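Local coordinates for protein Exo-alpha-sialidase (Clostridium perfringens, PDB 2VO8) that carries a cohesin module that probably recruits dockerin-bearing partner enzymes into toxin complexes, alongside a family 33 glycoside hydrolase activity that probably releases sialic acid from glycans, at residues A[58-70]-A[83-97]. Residues are numbered along the deposited sequence; the frame is centred on the assembly and turned at random.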
loop_
_atom_site.group_PDB
_atom_site.type_symbol
_atom_site.label_atom_id
_atom_site.label_comp_id
_atom_site.label_asym_id
_atom_site.label_seq_id
_atom_site.Cartn_x
_atom_site.Cartn_y
_atom_site.Cartn_z
ATOM N N ASN A 58 4.955 12.090 0.637
ATOM C CA ASN A 58 4.769 12.968 1.802
ATOM C C ASN A 58 4.888 12.272 3.127
ATOM O O ASN A 58 5.744 12.635 3.937
ATOM C CB ASN A 58 3.433 13.691 1.761
ATOM C CG ASN A 58 3.299 14.575 0.564
ATOM O OD1 ASN A 58 2.241 14.622 -0.101
ATOM N ND2 ASN A 58 4.386 15.274 0.256
ATOM N N GLU A 59 4.029 11.294 3.377
ATOM C CA GLU A 59 4.091 10.499 4.638
ATOM C C GLU A 59 3.349 9.197 4.394
ATOM O O GLU A 59 2.430 9.149 3.557
ATOM C CB GLU A 59 3.448 11.183 5.820
ATOM C CG GLU A 59 2.015 11.653 5.550
ATOM C CD GLU A 59 1.189 12.000 6.807
ATOM O OE1 GLU A 59 1.792 12.204 7.902
ATOM O OE2 GLU A 59 -0.066 12.107 6.678
ATOM N N ILE A 60 3.763 8.170 5.123
ATOM C CA ILE A 60 3.131 6.851 5.042
ATOM C C ILE A 60 2.742 6.541 6.490
ATOM O O ILE A 60 3.587 6.544 7.383
ATOM C CB ILE A 60 4.085 5.814 4.490
ATOM C CG1 ILE A 60 4.385 6.070 2.995
ATOM C CG2 ILE A 60 3.524 4.392 4.613
ATOM C CD1 ILE A 60 5.484 5.226 2.518
ATOM N N THR A 61 1.454 6.342 6.722
ATOM C CA THR A 61 0.969 6.088 8.073
ATOM C C THR A 61 0.008 4.912 8.164
ATOM O O THR A 61 -0.551 4.405 7.168
ATOM C CB THR A 61 0.245 7.319 8.629
ATOM O OG1 THR A 61 -0.845 7.636 7.789
ATOM C CG2 THR A 61 1.206 8.565 8.703
ATOM N N SER A 62 -0.202 4.464 9.386
ATOM C CA SER A 62 -1.163 3.375 9.597
ATOM C C SER A 62 -2.589 3.830 9.353
ATOM O O SER A 62 -2.977 4.986 9.595
ATOM C CB SER A 62 -0.997 2.820 11.027
ATOM O OG SER A 62 -1.407 3.805 11.928
ATOM N N PHE A 63 -3.416 2.899 8.852
ATOM C CA PHE A 63 -4.791 3.225 8.544
ATOM C C PHE A 63 -5.607 3.419 9.827
ATOM O O PHE A 63 -6.596 4.147 9.837
ATOM C CB PHE A 63 -5.407 2.186 7.592
ATOM C CG PHE A 63 -6.743 2.585 7.049
ATOM C CD1 PHE A 63 -6.841 3.418 5.942
ATOM C CD2 PHE A 63 -7.915 2.111 7.644
ATOM C CE1 PHE A 63 -8.109 3.782 5.441
ATOM C CE2 PHE A 63 -9.151 2.462 7.149
ATOM C CZ PHE A 63 -9.253 3.303 6.046
ATOM N N ASN A 64 -5.130 2.814 10.921
ATOM C CA ASN A 64 -5.664 3.067 12.253
ATOM C C ASN A 64 -4.613 2.726 13.320
ATOM O O ASN A 64 -3.518 2.184 13.032
ATOM C CB ASN A 64 -6.968 2.280 12.488
ATOM C CG ASN A 64 -6.752 0.784 12.449
ATOM O OD1 ASN A 64 -5.779 0.266 12.994
ATOM N ND2 ASN A 64 -7.667 0.069 11.785
ATOM N N ASP A 65 -4.962 3.036 14.564
ATOM C CA ASP A 65 -4.012 2.948 15.661
ATOM C C ASP A 65 -3.952 1.564 16.347
ATOM O O ASP A 65 -3.372 1.431 17.429
ATOM C CB ASP A 65 -4.275 4.101 16.655
ATOM C CG ASP A 65 -5.580 3.942 17.405
ATOM O OD1 ASP A 65 -6.302 2.953 17.117
ATOM O OD2 ASP A 65 -5.886 4.809 18.283
ATOM N N SER A 66 -4.487 0.525 15.695
ATOM C CA SER A 66 -4.230 -0.862 16.116
ATOM C C SER A 66 -3.083 -1.541 15.369
ATOM O O SER A 66 -2.790 -2.721 15.598
ATOM C CB SER A 66 -5.494 -1.715 15.984
ATOM O OG SER A 66 -5.801 -1.967 14.628
ATOM N N LEU A 67 -2.430 -0.777 14.494
ATOM C CA LEU A 67 -1.299 -1.224 13.696
ATOM C C LEU A 67 -0.197 -0.200 13.840
ATOM O O LEU A 67 -0.462 0.924 14.227
ATOM C CB LEU A 67 -1.686 -1.281 12.206
ATOM C CG LEU A 67 -3.000 -1.986 11.815
ATOM C CD1 LEU A 67 -3.569 -1.392 10.495
ATOM C CD2 LEU A 67 -2.795 -3.465 11.694
ATOM N N PHE A 68 1.026 -0.596 13.549
ATOM C CA PHE A 68 2.103 0.374 13.278
ATOM C C PHE A 68 2.817 0.068 11.947
ATOM O O PHE A 68 3.004 -1.102 11.535
ATOM C CB PHE A 68 3.079 0.540 14.466
ATOM C CG PHE A 68 4.233 -0.431 14.495
ATOM C CD1 PHE A 68 5.539 0.019 14.235
ATOM C CD2 PHE A 68 4.048 -1.780 14.861
ATOM C CE1 PHE A 68 6.635 -0.834 14.298
ATOM C CE2 PHE A 68 5.140 -2.657 14.905
ATOM C CZ PHE A 68 6.442 -2.195 14.641
ATOM N N VAL A 69 3.195 1.153 11.279
ATOM C CA VAL A 69 3.853 1.133 9.986
ATOM C C VAL A 69 5.285 1.689 10.107
ATOM O O VAL A 69 5.545 2.677 10.846
ATOM C CB VAL A 69 3.009 1.920 8.935
ATOM C CG1 VAL A 69 3.612 1.821 7.567
ATOM C CG2 VAL A 69 1.541 1.384 8.892
ATOM N N LYS A 70 6.208 0.999 9.462
ATOM C CA LYS A 70 7.551 1.467 9.218
ATOM C C LYS A 70 7.784 1.392 7.716
ATOM O O LYS A 70 7.322 0.445 7.062
ATOM C CB LYS A 70 8.587 0.579 9.929
ATOM C CG LYS A 70 8.575 0.655 11.492
ATOM C CD LYS A 70 8.928 2.075 12.010
ATOM C CE LYS A 70 8.827 2.179 13.545
ATOM N NZ LYS A 70 9.313 3.499 14.080
ATOM N N VAL A 83 3.908 -3.369 7.928
ATOM C CA VAL A 83 2.716 -3.136 8.748
ATOM C C VAL A 83 2.702 -4.257 9.803
ATOM O O VAL A 83 2.819 -5.418 9.460
ATOM C CB VAL A 83 1.329 -3.328 8.035
ATOM C CG1 VAL A 83 0.245 -2.650 8.843
ATOM C CG2 VAL A 83 1.277 -2.885 6.564
ATOM N N ALA A 84 2.538 -3.914 11.074
ATOM C CA ALA A 84 2.482 -4.951 12.138
ATOM C C ALA A 84 1.352 -4.660 13.111
ATOM O O ALA A 84 1.069 -3.507 13.484
ATOM C CB ALA A 84 3.824 -5.087 12.859
ATOM N N SER A 85 0.677 -5.735 13.530
ATOM C CA SER A 85 -0.345 -5.639 14.532
ATOM C C SER A 85 0.301 -5.242 15.864
ATOM O O SER A 85 1.411 -5.676 16.163
ATOM C CB SER A 85 -1.008 -7.003 14.741
ATOM O OG SER A 85 -2.091 -6.863 15.628
ATOM N N LEU A 86 -0.444 -4.497 16.656
ATOM C CA LEU A 86 -0.040 -4.166 18.004
ATOM C C LEU A 86 -0.571 -5.197 19.018
ATOM O O LEU A 86 -0.300 -5.101 20.233
ATOM C CB LEU A 86 -0.541 -2.759 18.341
ATOM C CG LEU A 86 0.166 -1.663 17.544
ATOM C CD1 LEU A 86 -0.384 -0.296 17.958
ATOM C CD2 LEU A 86 1.670 -1.679 17.650
ATOM N N GLY A 87 -1.347 -6.166 18.535
ATOM C CA GLY A 87 -1.900 -7.179 19.428
ATOM C C GLY A 87 -2.839 -8.135 18.743
ATOM O O GLY A 87 -2.491 -9.302 18.600
ATOM N N ASN A 88 -3.990 -7.618 18.294
ATOM C CA ASN A 88 -5.057 -8.450 17.683
ATOM C C ASN A 88 -4.702 -8.939 16.276
ATOM O O ASN A 88 -3.955 -8.287 15.503
ATOM C CB ASN A 88 -6.345 -7.644 17.515
ATOM C CG ASN A 88 -6.840 -7.009 18.811
ATOM O OD1 ASN A 88 -7.178 -7.708 19.747
ATOM N ND2 ASN A 88 -6.869 -5.674 18.855
ATOM N N GLU A 89 -5.333 -10.044 15.911
ATOM C CA GLU A 89 -5.381 -10.474 14.524
ATOM C C GLU A 89 -5.949 -9.361 13.613
ATOM O O GLU A 89 -6.909 -8.681 13.964
ATOM C CB GLU A 89 -6.285 -11.720 14.442
ATOM C CG GLU A 89 -6.007 -12.547 13.271
ATOM C CD GLU A 89 -6.996 -13.711 13.153
ATOM O OE1 GLU A 89 -7.476 -14.247 14.208
ATOM O OE2 GLU A 89 -7.298 -14.053 12.013
ATOM N N ILE A 90 -5.336 -9.220 12.445
ATOM C CA ILE A 90 -5.677 -8.240 11.427
ATOM C C ILE A 90 -6.888 -8.800 10.687
ATOM O O ILE A 90 -6.871 -9.908 10.273
ATOM C CB ILE A 90 -4.425 -8.004 10.494
ATOM C CG1 ILE A 90 -3.366 -7.187 11.264
ATOM C CG2 ILE A 90 -4.787 -7.282 9.195
ATOM C CD1 ILE A 90 -2.110 -6.874 10.526
ATOM N N GLU A 91 -7.950 -8.028 10.546
ATOM C CA GLU A 91 -9.136 -8.543 9.855
ATOM C C GLU A 91 -8.920 -8.803 8.340
ATOM O O GLU A 91 -8.034 -8.208 7.713
ATOM C CB GLU A 91 -10.303 -7.597 10.094
ATOM C CG GLU A 91 -10.563 -7.332 11.573
ATOM C CD GLU A 91 -11.836 -6.551 11.771
ATOM O OE1 GLU A 91 -11.787 -5.434 12.330
ATOM O OE2 GLU A 91 -12.895 -7.056 11.335
ATOM N N LYS A 92 -9.751 -9.678 7.773
ATOM C CA LYS A 92 -9.493 -10.302 6.470
ATOM C C LYS A 92 -9.573 -9.280 5.296
ATOM O O LYS A 92 -8.935 -9.472 4.253
ATOM C CB LYS A 92 -10.485 -11.442 6.231
ATOM C CG LYS A 92 -10.546 -12.524 7.345
ATOM C CD LYS A 92 -9.386 -13.565 7.279
ATOM C CE LYS A 92 -9.474 -14.585 8.446
ATOM N NZ LYS A 92 -8.097 -14.905 8.952
ATOM N N ASP A 93 -10.365 -8.234 5.481
ATOM C CA ASP A 93 -10.616 -7.240 4.391
ATOM C C ASP A 93 -10.224 -5.821 4.809
ATOM O O ASP A 93 -10.754 -4.827 4.270
ATOM C CB ASP A 93 -12.092 -7.297 3.991
ATOM C CG ASP A 93 -12.412 -8.481 3.035
ATOM O OD1 ASP A 93 -11.644 -9.442 2.891
ATOM O OD2 ASP A 93 -13.471 -8.433 2.421
ATOM N N SER A 94 -9.299 -5.727 5.757
ATOM C CA SER A 94 -8.949 -4.431 6.340
ATOM C C SER A 94 -8.040 -3.569 5.434
ATOM O O SER A 94 -7.235 -4.069 4.697
ATOM C CB SER A 94 -8.332 -4.513 7.766
ATOM O OG SER A 94 -7.809 -5.783 8.129
ATOM N N ASP A 95 -8.196 -2.262 5.585
ATOM C CA ASP A 95 -7.268 -1.285 5.074
ATOM C C ASP A 95 -6.173 -1.076 6.139
ATOM O O ASP A 95 -6.460 -1.036 7.366
ATOM C CB ASP A 95 -8.017 0.000 4.710
ATOM C CG ASP A 95 -8.963 -0.196 3.506
ATOM O OD1 ASP A 95 -8.880 -1.243 2.862
ATOM O OD2 ASP A 95 -9.767 0.691 3.215
ATOM N N LEU A 96 -4.931 -1.018 5.668
ATOM C CA LEU A 96 -3.758 -1.091 6.535
ATOM C C LEU A 96 -2.855 0.168 6.526
ATOM O O LEU A 96 -2.309 0.542 7.561
ATOM C CB LEU A 96 -2.924 -2.311 6.172
ATOM C CG LEU A 96 -3.569 -3.683 6.372
ATOM C CD1 LEU A 96 -2.617 -4.778 6.002
ATOM C CD2 LEU A 96 -3.988 -3.846 7.864
ATOM N N VAL A 97 -2.712 0.809 5.368
ATOM C CA VAL A 97 -1.707 1.868 5.209
ATOM C C VAL A 97 -2.271 3.007 4.352
ATOM O O VAL A 97 -3.009 2.748 3.394
ATOM C CB VAL A 97 -0.437 1.351 4.528
ATOM C CG1 VAL A 97 0.638 2.561 4.378
ATOM C CG2 VAL A 97 0.126 0.133 5.226
HETATM O O HOH W 1 -3.942 -4.691 17.220
#
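Phe68 and Ala84 face each other as the hydrogen-bonded pair of an antiparallel ladder. Phe68 N donates to Ala84 O and Ala84 N to Phe68 O, each at 2.9 Å. The flanking pairs, Leu67 with Ser85 and Val69 with Val83, are non-hydrogen-bonded, and just past the strand ends Leu86 N donates a further hydrogen bond to Ser66 O (3.1 Å). One water, donating to Ser66 O and accepting from Asn88 N, ties the two loops together. Between the other strands Ser62 and Val97 form a non-hydrogen-bonded antiparallel pair, and Phe63 N donates to Leu96 O (2.9 Å), approaching from well above the carbonyl plane.

Within the cohesin beta-sandwich, residues 67-70 and 83-85 belong to the hairpin of strands 67-75 and 78-85, whereas 58-62 runs antiparallel to 95-97 in another layer. The loops 63-66 and 86-94 cross from one layer to the other at one end of the sandwich.

Apolar side chains from the two layers meet in the interior. Leu67 forks: CD1 touches Leu96 CD2 at 3.6 Å and CD2 touches Ile90 CD1 at 3.7 Å, each contact made at about a right angle. Beyond it Val69 CG2 meets Val97 CG2, while Val97 CG1 presses tightly on Ile60 CG2 (3.4 Å). On the other face of the hairpin, Phe68 CG sits between N and the carbonyl carbon (chi1 88°), bringing CE2 against Ala84 CB and CD2 against Leu86 CD2.

Asp95 supplies a CH-pi contact, its CB 3.5 Å from the Phe63 ring centroid and 5° off the normal; its carboxylate, turned 88° from the ring plane, is salt-bridged to Lys15.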